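Nsp15 (Middle East respiratory syndrome-related coronavirus, PDB 5YVD) probably cleaves RNA at uridylates as the EndoU-family endoribonuclease of the coronavirus replicase, working as an assembly of six copies. Local coordinates at residues L72-V84 and Y94-I107. Sequence-based numbering, arbitrary orientation.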
loop_
_atom_site.group_PDB
_atom_site.type_symbol
_atom_site.label_atom_id
_atom_site.label_comp_id
_atom_site.label_asym_id
_atom_site.label_seq_id
_atom_site.Cartn_x
_atom_site.Cartn_y
_atom_site.Cartn_z
ATOM N N LEU A 72 -6.075 -4.210 -33.442
ATOM C CA LEU A 72 -4.755 -4.706 -33.133
ATOM C C LEU A 72 -4.887 -6.045 -32.455
ATOM O O LEU A 72 -4.257 -7.004 -32.868
ATOM C CB LEU A 72 -3.999 -3.719 -32.258
ATOM C CG LEU A 72 -3.922 -2.288 -32.813
ATOM C CD1 LEU A 72 -2.953 -1.483 -31.953
ATOM C CD2 LEU A 72 -3.531 -2.222 -34.289
ATOM N N HIS A 73 -5.749 -6.113 -31.449
ATOM C CA HIS A 73 -6.028 -7.377 -30.737
ATOM C C HIS A 73 -6.508 -8.501 -31.658
ATOM O O HIS A 73 -6.090 -9.634 -31.512
ATOM C CB HIS A 73 -7.044 -7.119 -29.619
ATOM C CG HIS A 73 -7.588 -8.356 -28.976
ATOM N ND1 HIS A 73 -6.801 -9.243 -28.276
ATOM C CD2 HIS A 73 -8.852 -8.828 -28.891
ATOM C CE1 HIS A 73 -7.554 -10.217 -27.801
ATOM N NE2 HIS A 73 -8.804 -9.988 -28.158
ATOM N N ASN A 74 -7.361 -8.183 -32.617
ATOM C CA ASN A 74 -7.878 -9.191 -33.522
ATOM C C ASN A 74 -6.857 -9.658 -34.592
ATOM O O ASN A 74 -6.964 -10.782 -35.089
ATOM C CB ASN A 74 -9.170 -8.698 -34.187
ATOM C CG ASN A 74 -10.324 -8.527 -33.200
ATOM O OD1 ASN A 74 -10.195 -8.814 -32.003
ATOM N ND2 ASN A 74 -11.454 -8.033 -33.701
ATOM N N LEU A 75 -5.892 -8.799 -34.955
ATOM C CA LEU A 75 -4.746 -9.218 -35.772
ATOM C C LEU A 75 -3.673 -9.898 -34.921
ATOM O O LEU A 75 -2.614 -10.277 -35.431
ATOM C CB LEU A 75 -4.111 -8.025 -36.480
ATOM C CG LEU A 75 -4.956 -7.153 -37.412
ATOM C CD1 LEU A 75 -4.050 -6.132 -38.070
ATOM C CD2 LEU A 75 -5.689 -7.988 -38.456
ATOM N N GLN A 76 -3.954 -10.046 -33.632
ATOM C CA GLN A 76 -3.042 -10.620 -32.651
ATOM C C GLN A 76 -1.707 -9.893 -32.560
ATOM O O GLN A 76 -0.637 -10.514 -32.594
ATOM C CB GLN A 76 -2.810 -12.103 -32.902
ATOM C CG GLN A 76 -4.054 -12.961 -32.800
ATOM C CD GLN A 76 -3.943 -14.217 -33.645
ATOM O OE1 GLN A 76 -3.381 -14.197 -34.754
ATOM N NE2 GLN A 76 -4.472 -15.313 -33.133
ATOM N N ALA A 77 -1.778 -8.578 -32.424
ATOM C CA ALA A 77 -0.579 -7.784 -32.172
ATOM C C ALA A 77 -0.197 -7.901 -30.700
ATOM O O ALA A 77 -0.950 -7.483 -29.834
ATOM C CB ALA A 77 -0.817 -6.338 -32.542
ATOM N N ASP A 78 0.976 -8.470 -30.438
ATOM C CA ASP A 78 1.454 -8.697 -29.075
ATOM C C ASP A 78 2.190 -7.473 -28.485
ATOM O O ASP A 78 2.082 -7.205 -27.301
ATOM C CB ASP A 78 2.355 -9.958 -29.025
ATOM C CG ASP A 78 1.640 -11.229 -29.565
ATOM O OD1 ASP A 78 0.922 -11.934 -28.816
ATOM O OD2 ASP A 78 1.817 -11.533 -30.759
ATOM N N ILE A 79 2.903 -6.714 -29.309
ATOM C CA ILE A 79 3.774 -5.624 -28.812
ATOM C C ILE A 79 4.067 -4.606 -29.931
ATOM O O ILE A 79 3.879 -4.916 -31.123
ATOM C CB ILE A 79 5.063 -6.250 -28.257
ATOM C CG1 ILE A 79 6.009 -5.213 -27.672
ATOM C CG2 ILE A 79 5.780 -7.048 -29.331
ATOM C CD1 ILE A 79 7.068 -5.851 -26.787
ATOM N N CYS A 80 4.479 -3.390 -29.580
ATOM C CA CYS A 80 4.757 -2.392 -30.611
ATOM C C CYS A 80 6.276 -2.135 -30.732
ATOM O O CYS A 80 7.026 -2.303 -29.772
ATOM C CB CYS A 80 3.999 -1.087 -30.321
ATOM S SG CYS A 80 2.194 -1.110 -30.568
ATOM N N TYR A 81 6.718 -1.719 -31.922
ATOM C CA TYR A 81 8.133 -1.498 -32.204
ATOM C C TYR A 81 8.514 -0.046 -32.116
ATOM O O TYR A 81 8.220 0.736 -33.008
ATOM C CB TYR A 81 8.488 -1.996 -33.600
ATOM C CG TYR A 81 9.974 -1.921 -33.938
ATOM C CD1 TYR A 81 10.465 -0.947 -34.810
ATOM C CD2 TYR A 81 10.888 -2.840 -33.397
ATOM C CE1 TYR A 81 11.807 -0.884 -35.137
ATOM C CE2 TYR A 81 12.241 -2.779 -33.721
ATOM C CZ TYR A 81 12.701 -1.794 -34.591
ATOM O OH TYR A 81 14.046 -1.738 -34.940
ATOM N N LYS A 82 9.190 0.293 -31.031
ATOM C CA LYS A 82 9.782 1.608 -30.832
ATOM C C LYS A 82 8.737 2.670 -30.576
ATOM O O LYS A 82 9.026 3.855 -30.643
ATOM C CB LYS A 82 10.723 1.988 -31.980
ATOM C CG LYS A 82 12.112 1.382 -31.839
ATOM C CD LYS A 82 12.986 1.760 -33.032
ATOM C CE LYS A 82 14.432 2.006 -32.627
ATOM N NZ LYS A 82 15.032 0.807 -31.980
ATOM N N PHE A 83 7.538 2.235 -30.229
ATOM C CA PHE A 83 6.536 3.146 -29.718
ATOM C C PHE A 83 5.635 2.392 -28.766
ATOM O O PHE A 83 5.710 1.191 -28.640
ATOM C CB PHE A 83 5.718 3.813 -30.854
ATOM C CG PHE A 83 4.808 2.871 -31.604
ATOM C CD1 PHE A 83 5.300 2.087 -32.632
ATOM C CD2 PHE A 83 3.463 2.776 -31.287
ATOM C CE1 PHE A 83 4.473 1.214 -33.307
ATOM C CE2 PHE A 83 2.631 1.897 -31.975
ATOM C CZ PHE A 83 3.137 1.120 -32.982
ATOM N N VAL A 84 4.770 3.126 -28.105
ATOM C CA VAL A 84 3.883 2.562 -27.114
ATOM C C VAL A 84 2.563 3.294 -27.247
ATOM O O VAL A 84 2.533 4.485 -27.574
ATOM C CB VAL A 84 4.499 2.725 -25.709
ATOM C CG1 VAL A 84 3.951 3.951 -24.984
ATOM C CG2 VAL A 84 4.322 1.453 -24.904
ATOM N N TYR A 94 -1.336 -0.662 -24.281
ATOM C CA TYR A 94 -1.738 -1.855 -25.007
ATOM C C TYR A 94 -0.609 -2.856 -24.801
ATOM O O TYR A 94 0.531 -2.571 -25.164
ATOM C CB TYR A 94 -1.999 -1.568 -26.490
ATOM C CG TYR A 94 -2.362 -2.807 -27.281
ATOM C CD1 TYR A 94 -1.381 -3.577 -27.874
ATOM C CD2 TYR A 94 -3.679 -3.216 -27.424
ATOM C CE1 TYR A 94 -1.689 -4.703 -28.613
ATOM C CE2 TYR A 94 -4.001 -4.350 -28.163
ATOM C CZ TYR A 94 -2.993 -5.092 -28.753
ATOM O OH TYR A 94 -3.278 -6.215 -29.481
ATOM N N GLY A 95 -0.928 -3.995 -24.181
ATOM C CA GLY A 95 0.056 -5.016 -23.855
ATOM C C GLY A 95 0.748 -4.668 -22.556
ATOM O O GLY A 95 0.239 -3.846 -21.801
ATOM N N THR A 96 1.905 -5.289 -22.311
ATOM C CA THR A 96 2.619 -5.202 -21.042
ATOM C C THR A 96 4.123 -5.033 -21.186
ATOM O O THR A 96 4.770 -4.462 -20.311
ATOM C CB THR A 96 2.464 -6.512 -20.284
ATOM O OG1 THR A 96 2.679 -7.591 -21.200
ATOM C CG2 THR A 96 1.078 -6.624 -19.665
ATOM N N ALA A 97 4.703 -5.592 -22.245
ATOM C CA ALA A 97 6.107 -5.354 -22.541
ATOM C C ALA A 97 6.200 -4.296 -23.609
ATOM O O ALA A 97 5.215 -3.957 -24.237
ATOM C CB ALA A 97 6.801 -6.635 -22.999
ATOM N N THR A 98 7.412 -3.809 -23.831
ATOM C CA THR A 98 7.670 -2.726 -24.752
ATOM C C THR A 98 8.992 -2.995 -25.522
ATOM O O THR A 98 9.767 -3.899 -25.169
ATOM C CB THR A 98 7.708 -1.429 -23.941
ATOM O OG1 THR A 98 7.253 -0.343 -24.746
ATOM C CG2 THR A 98 9.085 -1.144 -23.454
ATOM N N ILE A 99 9.227 -2.253 -26.603
ATOM C CA ILE A 99 10.451 -2.403 -27.404
ATOM C C ILE A 99 11.012 -1.040 -27.787
ATOM O O ILE A 99 10.369 -0.254 -28.494
ATOM C CB ILE A 99 10.209 -3.203 -28.687
ATOM C CG1 ILE A 99 9.815 -4.649 -28.355
ATOM C CG2 ILE A 99 11.465 -3.210 -29.549
ATOM C CD1 ILE A 99 9.197 -5.399 -29.509
ATOM N N GLY A 100 12.216 -0.768 -27.297
ATOM C CA GLY A 100 12.899 0.459 -27.592
ATOM C C GLY A 100 12.154 1.657 -27.092
ATOM O O GLY A 100 12.122 2.676 -27.765
ATOM N N VAL A 101 11.572 1.560 -25.903
ATOM C CA VAL A 101 10.855 2.705 -25.317
ATOM C C VAL A 101 11.259 3.015 -23.870
ATOM O O VAL A 101 11.447 4.172 -23.528
ATOM C CB VAL A 101 9.332 2.482 -25.379
ATOM C CG1 VAL A 101 8.593 3.634 -24.735
ATOM C CG2 VAL A 101 8.880 2.336 -26.812
ATOM N N CYS A 102 11.341 1.994 -23.018
ATOM C CA CYS A 102 11.656 2.159 -21.598
ATOM C C CYS A 102 12.533 0.969 -21.190
ATOM O O CYS A 102 12.165 -0.193 -21.428
ATOM C CB CYS A 102 10.361 2.207 -20.787
ATOM S SG CYS A 102 10.487 2.076 -18.976
ATOM N N LYS A 103 13.692 1.255 -20.591
ATOM C CA LYS A 103 14.704 0.198 -20.335
ATOM C C LYS A 103 14.187 -0.931 -19.442
ATOM O O LYS A 103 14.555 -2.092 -19.612
ATOM C CB LYS A 103 15.994 0.771 -19.744
ATOM C CG LYS A 103 16.988 1.313 -20.768
ATOM C CD LYS A 103 17.998 2.275 -20.113
ATOM C CE LYS A 103 18.916 1.588 -19.081
ATOM N NZ LYS A 103 19.539 2.537 -18.109
ATOM N N TYR A 104 13.321 -0.585 -18.509
ATOM C CA TYR A 104 12.836 -1.540 -17.550
ATOM C C TYR A 104 11.876 -2.535 -18.193
ATOM O O TYR A 104 11.875 -3.695 -17.822
ATOM C CB TYR A 104 12.176 -0.802 -16.387
ATOM C CG TYR A 104 11.821 -1.687 -15.226
ATOM C CD1 TYR A 104 10.591 -2.334 -15.181
ATOM C CD2 TYR A 104 12.717 -1.893 -14.170
ATOM C CE1 TYR A 104 10.261 -3.160 -14.125
ATOM C CE2 TYR A 104 12.394 -2.733 -13.107
ATOM C CZ TYR A 104 11.159 -3.347 -13.094
ATOM O OH TYR A 104 10.789 -4.165 -12.071
ATOM N N THR A 105 11.083 -2.102 -19.169
ATOM C CA THR A 105 10.088 -2.979 -19.791
ATOM C C THR A 105 10.419 -3.489 -21.206
ATOM O O THR A 105 9.665 -4.335 -21.745
ATOM C CB THR A 105 8.748 -2.270 -19.883
ATOM O OG1 THR A 105 8.929 -0.998 -20.529
ATOM C CG2 THR A 105 8.154 -2.098 -18.502
ATOM N N ASP A 106 11.510 -2.961 -21.796
ATOM C CA ASP A 106 12.028 -3.399 -23.110
ATOM C C ASP A 106 12.442 -4.846 -23.087
ATOM O O ASP A 106 13.257 -5.265 -22.266
ATOM C CB ASP A 106 13.259 -2.599 -23.536
ATOM C CG ASP A 106 12.933 -1.179 -23.970
ATOM O OD1 ASP A 106 11.733 -0.850 -24.168
ATOM O OD2 ASP A 106 13.898 -0.382 -24.117
ATOM N N ILE A 107 11.880 -5.620 -23.995
ATOM C CA ILE A 107 12.387 -6.954 -24.271
ATOM C C ILE A 107 13.161 -6.904 -25.576
ATOM O O ILE A 107 12.993 -5.986 -26.365
ATOM C CB ILE A 107 11.250 -7.960 -24.380
ATOM C CG1 ILE A 107 10.369 -7.662 -25.604
ATOM C CG2 ILE A 107 10.454 -7.956 -23.089
ATOM C CD1 ILE A 107 9.138 -8.538 -25.680
HETATM O O HOH W 1 3.079 -7.474 -24.255
HETATM O O HOH W 2 6.667 -0.813 -27.470
#
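Ile-79 and Ile-99 meet almost at right angles, and their branches form the apolar centre where an irregular loop packs against a short strand. With CG1 of Ile-79 anti to its backbone N (chi1 -178°), the extended chain carries CD1 to 3.4 Å from Ile-99 CG1. The same methyl touches Ala-97 CB and, at 3.6 Å, Ile-107 CD1, so one methyl meets the side chains of three residues of 94-107. Ile-99 also sends CG2 the other way, to CD2 of the Tyr-81 ring. Further along, Val-101 CG2 lies against the backbone at Lys-82 and Phe-83, while Val-84 CG2 reaches Thr-98 OG1.

Outward from this centre, water and backbone take over. One water donates to Cys-80 O and Phe-83 O and accepts from Thr-98 OG1 (2.8 Å from the water oxygen) and Ile-99 N, four bonds that tie both segments to one point. A weak bond from Lys-82 N to Ile-99 O (2.9 Å) adds a direct backbone link. At the far end the Tyr-94 ring lies by Leu-72 CB, and its hydroxyl donates to Ala-77 O over 2.7 Å, approaching a lone pair within the plane of the C=O group. Ala-77 N bonds back to Leu-72 O in the Schellman motif, with Gln-76 at positive phi, that ends helix 69-74. Asn-38 of a second subunit accepts a hydrogen bond from Gly-95 N, and helix 51-59 packs against Cys-102 and Tyr-104.

Thus the irregular loop between strands 92-93 and 115-118 packs on strand 79-80, outermost in the chain's mixed sheet, in the Nsp15 middle domain beside a hexamer interface.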